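Local structure of putative DNA-binding protein (Ralstonia eutropha, 3HWU) at residues E3-M17 / D23-E36. The protein is of unknown function but carries a Plants and Prokaryotes Conserved (PCC) domain and is a putative DNA-binding protein. Sequence-based numbering, arbitrary orientation.
Sequences ELKGKYMKTPTGYLM and DNVLQNLEQLARDE
Leu32 of helix 25-35 packs against Tyr8 of strand 8-11. Its CD1 methyl sits over the Tyr8 ring centre, 3.5 Å from the centroid, a CH-pi contact. CD1 also lies over one face of the Tyr15 ring. Leu4 CD1 approaches Leu32 CB at 4.1 Å, and selenomethionine Met17, in one of its two conformers, reaches Leu32 CB with CE and Leu29 CD2 with SE.

Polar bonds lie at both ends of the helix. Glu36 spreads its carboxylate between two tyrosines. Tyr8 OH donates to the anti lone pair of Glu36 OE2 at 2.5 Å, with ring and carboxylate planes 77° apart. Tyr15 OH lies 2.7 Å from Glu36 OE1, a weak bond whose proton may go to another acceptor. Glu36 is bent at chi2 (-69°), which folds its carboxylate back to the phenols. At the other end Lys7 NZ forms a salt bridge to Asp23 OD2 (2.7 Å), met on the syn side. Asp23 OD2 also accepts from Arg20 N.

Water 1 joins Glu3 O, Lys7 NZ and Asn28 OD1. Water 2 donates to Tyr8 OH and Asp35 OD2.

The N-terminal turn and hairpin 8-20, outermost in this chain's sheet, pack on one side of the helix. Tyr8, and less surely Tyr15, would help stabilise the negative charge of Glu36, and Lys7 that of Asp23.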
# COMPACT_ATOMS: atom_id res chain seq x y z
N GLU A 3 0.14 -26.57 8.86
CA GLU A 3 0.50 -25.32 9.53
C GLU A 3 -0.42 -24.16 9.18
O GLU A 3 -0.82 -23.36 10.04
CB GLU A 3 1.91 -24.95 9.15
CG GLU A 3 2.46 -23.85 10.00
CD GLU A 3 3.97 -23.73 9.87
OE1 GLU A 3 4.59 -24.57 9.16
OE2 GLU A 3 4.53 -22.79 10.49
N LEU A 4 -0.74 -24.07 7.91
CA LEU A 4 -1.47 -22.93 7.37
C LEU A 4 -2.95 -23.19 7.28
O LEU A 4 -3.65 -22.38 6.69
CB LEU A 4 -0.94 -22.57 5.97
CG LEU A 4 0.43 -21.93 5.91
CD1 LEU A 4 0.78 -21.57 4.47
CD2 LEU A 4 0.51 -20.72 6.80
N LYS A 5 -3.44 -24.29 7.88
CA LYS A 5 -4.85 -24.61 7.84
C LYS A 5 -5.67 -23.45 8.34
O LYS A 5 -5.43 -22.94 9.45
CB LYS A 5 -5.15 -25.87 8.66
CG LYS A 5 -6.64 -26.08 8.86
N GLY A 6 -6.62 -23.04 7.51
CA GLY A 6 -7.53 -21.96 7.84
C GLY A 6 -6.98 -20.55 7.78
O GLY A 6 -7.63 -19.60 8.23
N LYS A 7 -5.76 -20.39 7.27
CA LYS A 7 -5.10 -19.09 7.31
C LYS A 7 -5.11 -18.40 5.94
O LYS A 7 -4.68 -17.26 5.86
CB LYS A 7 -3.64 -19.19 7.78
CG LYS A 7 -3.39 -19.82 9.16
CD LYS A 7 -3.81 -18.94 10.29
CE LYS A 7 -3.50 -19.53 11.69
NZ LYS A 7 -2.12 -19.42 12.14
N TYR A 8 -5.57 -19.06 4.88
CA TYR A 8 -5.66 -18.38 3.60
C TYR A 8 -6.77 -18.97 2.74
O TYR A 8 -7.26 -20.10 2.99
CB TYR A 8 -4.31 -18.39 2.87
CG TYR A 8 -3.82 -19.74 2.41
CD1 TYR A 8 -3.13 -20.56 3.26
CD2 TYR A 8 -4.00 -20.15 1.10
CE1 TYR A 8 -2.64 -21.78 2.82
CE2 TYR A 8 -3.51 -21.38 0.65
CZ TYR A 8 -2.85 -22.17 1.51
OH TYR A 8 -2.36 -23.38 1.05
N MSE A 9 -7.12 -18.22 1.71
CA MSE A 9 -8.06 -18.64 0.68
C MSE A 9 -7.53 -18.25 -0.69
O MSE A 9 -6.85 -17.24 -0.84
CB MSE A 9 -9.48 -18.07 0.89
CG MSE A 9 -9.70 -16.64 0.50
SE MSE A 9 -11.52 -16.06 0.92
CE MSE A 9 -11.35 -14.51 -0.16
N LYS A 10 -7.83 -19.07 -1.68
CA LYS A 10 -7.52 -18.74 -3.08
C LYS A 10 -8.47 -17.67 -3.58
O LYS A 10 -9.69 -17.78 -3.38
CB LYS A 10 -7.58 -20.02 -3.96
CG LYS A 10 -6.97 -19.84 -5.37
CD LYS A 10 -7.27 -20.94 -6.37
CE LYS A 10 -6.86 -20.49 -7.85
NZ LYS A 10 -7.31 -19.07 -8.41
N THR A 11 -7.89 -16.67 -4.25
CA THR A 11 -8.65 -15.61 -4.90
C THR A 11 -8.38 -15.65 -6.41
O THR A 11 -7.42 -16.28 -6.85
CB THR A 11 -8.28 -14.24 -4.35
OG1 THR A 11 -6.91 -14.01 -4.69
CG2 THR A 11 -8.47 -14.17 -2.82
N PRO A 12 -9.18 -14.92 -7.20
CA PRO A 12 -8.91 -14.94 -8.65
C PRO A 12 -7.50 -14.53 -9.04
O PRO A 12 -6.94 -15.06 -10.01
CB PRO A 12 -9.98 -14.02 -9.22
CG PRO A 12 -11.15 -14.19 -8.27
CD PRO A 12 -10.48 -14.30 -6.89
N THR A 13 -6.92 -13.58 -8.31
CA THR A 13 -5.61 -13.06 -8.63
C THR A 13 -4.47 -13.61 -7.77
O THR A 13 -3.32 -13.27 -8.00
CB THR A 13 -5.63 -11.53 -8.53
OG1 THR A 13 -6.01 -11.15 -7.21
CG2 THR A 13 -6.61 -10.90 -9.56
N GLY A 14 -4.78 -14.46 -6.78
CA GLY A 14 -3.73 -14.96 -5.92
C GLY A 14 -4.32 -15.59 -4.66
O GLY A 14 -5.01 -16.62 -4.75
N TYR A 15 -4.03 -15.01 -3.50
CA TYR A 15 -4.53 -15.51 -2.22
C TYR A 15 -4.87 -14.33 -1.32
O TYR A 15 -4.33 -13.22 -1.49
CB TYR A 15 -3.45 -16.35 -1.50
CG TYR A 15 -3.04 -17.55 -2.29
CD1 TYR A 15 -3.82 -18.71 -2.30
CD2 TYR A 15 -1.91 -17.53 -3.08
CE1 TYR A 15 -3.44 -19.82 -3.07
CE2 TYR A 15 -1.54 -18.64 -3.84
CZ TYR A 15 -2.31 -19.75 -3.85
OH TYR A 15 -1.95 -20.81 -4.67
N LEU A 16 -5.72 -14.58 -0.34
CA LEU A 16 -5.93 -13.68 0.79
C LEU A 16 -5.57 -14.48 2.03
O LEU A 16 -6.11 -15.58 2.25
CB LEU A 16 -7.41 -13.25 0.89
CG LEU A 16 -7.76 -12.34 2.06
CD1 LEU A 16 -7.10 -10.94 1.97
CD2 LEU A 16 -9.29 -12.20 2.21
N MSE A 17 -4.70 -13.93 2.85
CA MSE A 17 -4.25 -14.60 4.06
C MSE A 17 -4.70 -13.79 5.30
O MSE A 17 -4.59 -12.57 5.31
CB MSE A 17 -2.73 -14.75 3.99
CG MSE A 17 -2.03 -15.34 5.19
SE MSE A 17 -0.15 -15.76 4.81
CE MSE A 17 -0.49 -17.54 4.83
N ASP A 23 1.28 -15.39 15.21
CA ASP A 23 1.87 -15.82 13.93
C ASP A 23 3.03 -14.92 13.52
O ASP A 23 2.93 -13.70 13.55
CB ASP A 23 0.83 -15.83 12.81
CG ASP A 23 -0.21 -16.93 12.93
OD1 ASP A 23 0.04 -17.93 13.65
OD2 ASP A 23 -1.26 -16.87 12.22
N ASN A 24 4.09 -15.56 13.05
CA ASN A 24 5.25 -14.91 12.52
C ASN A 24 5.00 -14.60 11.04
O ASN A 24 4.86 -15.51 10.23
CB ASN A 24 6.49 -15.80 12.67
CG ASN A 24 7.73 -15.13 12.16
OD1 ASN A 24 7.78 -14.76 10.99
ND2 ASN A 24 8.73 -14.91 13.03
N VAL A 25 4.87 -13.32 10.72
CA VAL A 25 4.29 -12.95 9.41
C VAL A 25 5.15 -13.36 8.23
O VAL A 25 4.67 -13.98 7.27
CB VAL A 25 3.97 -11.45 9.41
CG1 VAL A 25 3.49 -10.97 7.99
CG2 VAL A 25 2.90 -11.09 10.47
N LEU A 26 6.44 -13.00 8.25
CA LEU A 26 7.25 -13.34 7.08
C LEU A 26 7.43 -14.85 6.96
O LEU A 26 7.47 -15.38 5.86
CB LEU A 26 8.60 -12.61 7.03
CG LEU A 26 8.50 -11.06 7.15
CD1 LEU A 26 9.90 -10.51 6.97
CD2 LEU A 26 7.57 -10.46 6.14
N GLN A 27 7.57 -15.54 8.09
CA GLN A 27 7.67 -17.00 8.04
C GLN A 27 6.39 -17.64 7.49
O GLN A 27 6.47 -18.61 6.72
CB GLN A 27 8.00 -17.55 9.44
CG GLN A 27 9.39 -17.18 9.93
CD GLN A 27 9.72 -17.62 11.34
OE1 GLN A 27 8.90 -18.29 12.03
NE2 GLN A 27 10.91 -17.27 11.78
N ASN A 28 5.23 -17.11 7.82
CA ASN A 28 4.00 -17.66 7.25
C ASN A 28 3.93 -17.39 5.73
O ASN A 28 3.41 -18.21 4.99
CB ASN A 28 2.77 -17.11 7.97
CG ASN A 28 2.37 -17.96 9.16
OD1 ASN A 28 1.58 -18.90 8.98
ND2 ASN A 28 2.86 -17.66 10.33
N LEU A 29 4.43 -16.25 5.27
CA LEU A 29 4.52 -15.99 3.82
C LEU A 29 5.50 -16.94 3.12
O LEU A 29 5.24 -17.42 2.01
CB LEU A 29 4.90 -14.54 3.57
CG LEU A 29 3.74 -13.55 3.77
CD1 LEU A 29 4.29 -12.12 3.93
CD2 LEU A 29 2.72 -13.65 2.60
N GLU A 30 6.64 -17.21 3.77
CA GLU A 30 7.54 -18.25 3.28
C GLU A 30 6.85 -19.58 3.16
O GLU A 30 7.02 -20.30 2.15
CB GLU A 30 8.74 -18.38 4.20
CG GLU A 30 9.67 -17.16 4.20
CD GLU A 30 10.71 -17.11 5.34
OE1 GLU A 30 10.66 -17.94 6.26
OE2 GLU A 30 11.55 -16.17 5.29
N GLN A 31 6.09 -19.96 4.19
CA GLN A 31 5.38 -21.23 4.14
C GLN A 31 4.30 -21.27 3.04
O GLN A 31 4.09 -22.31 2.40
CB GLN A 31 4.77 -21.56 5.51
CG GLN A 31 4.27 -23.00 5.58
CD GLN A 31 5.40 -23.99 5.49
OE1 GLN A 31 6.48 -23.77 6.08
NE2 GLN A 31 5.19 -25.06 4.73
N LEU A 32 3.57 -20.17 2.83
CA LEU A 32 2.63 -20.12 1.74
C LEU A 32 3.36 -20.33 0.39
O LEU A 32 2.87 -21.05 -0.50
CB LEU A 32 1.92 -18.76 1.74
CG LEU A 32 0.87 -18.56 0.63
CD1 LEU A 32 -0.39 -19.33 0.86
CD2 LEU A 32 0.53 -17.05 0.49
N ALA A 33 4.50 -19.68 0.24
CA ALA A 33 5.28 -19.82 -1.00
C ALA A 33 5.66 -21.29 -1.26
O ALA A 33 5.56 -21.79 -2.39
CB ALA A 33 6.55 -18.91 -0.96
N ARG A 34 6.10 -21.97 -0.20
CA ARG A 34 6.46 -23.36 -0.32
C ARG A 34 5.24 -24.29 -0.52
O ARG A 34 5.33 -25.20 -1.35
CB ARG A 34 7.28 -23.81 0.90
CG ARG A 34 8.69 -23.30 1.02
CD ARG A 34 9.42 -24.07 2.15
NE ARG A 34 8.84 -23.74 3.44
CZ ARG A 34 9.24 -22.72 4.18
NH1 ARG A 34 10.27 -21.98 3.78
NH2 ARG A 34 8.64 -22.44 5.33
N ASP A 35 4.13 -24.07 0.20
CA ASP A 35 2.94 -24.94 0.13
C ASP A 35 2.19 -24.79 -1.17
O ASP A 35 1.64 -25.76 -1.70
CB ASP A 35 1.94 -24.70 1.28
CG ASP A 35 2.42 -25.19 2.63
OD1 ASP A 35 3.51 -25.80 2.71
OD2 ASP A 35 1.67 -24.91 3.61
N GLU A 36 2.16 -23.58 -1.70
CA GLU A 36 1.42 -23.30 -2.91
C GLU A 36 2.38 -23.15 -4.11
O GLU A 36 1.92 -22.81 -5.22
CB GLU A 36 0.56 -22.03 -2.75
CG GLU A 36 -0.62 -22.21 -1.81
CD GLU A 36 -1.72 -23.14 -2.32
OE1 GLU A 36 -1.93 -23.22 -3.55
OE2 GLU A 36 -2.42 -23.76 -1.47
O HOH W 1 -0.01 -20.48 10.59
O HOH W 2 -1.17 -25.06 3.05
O HOH W 3 0.71 -20.59 -6.57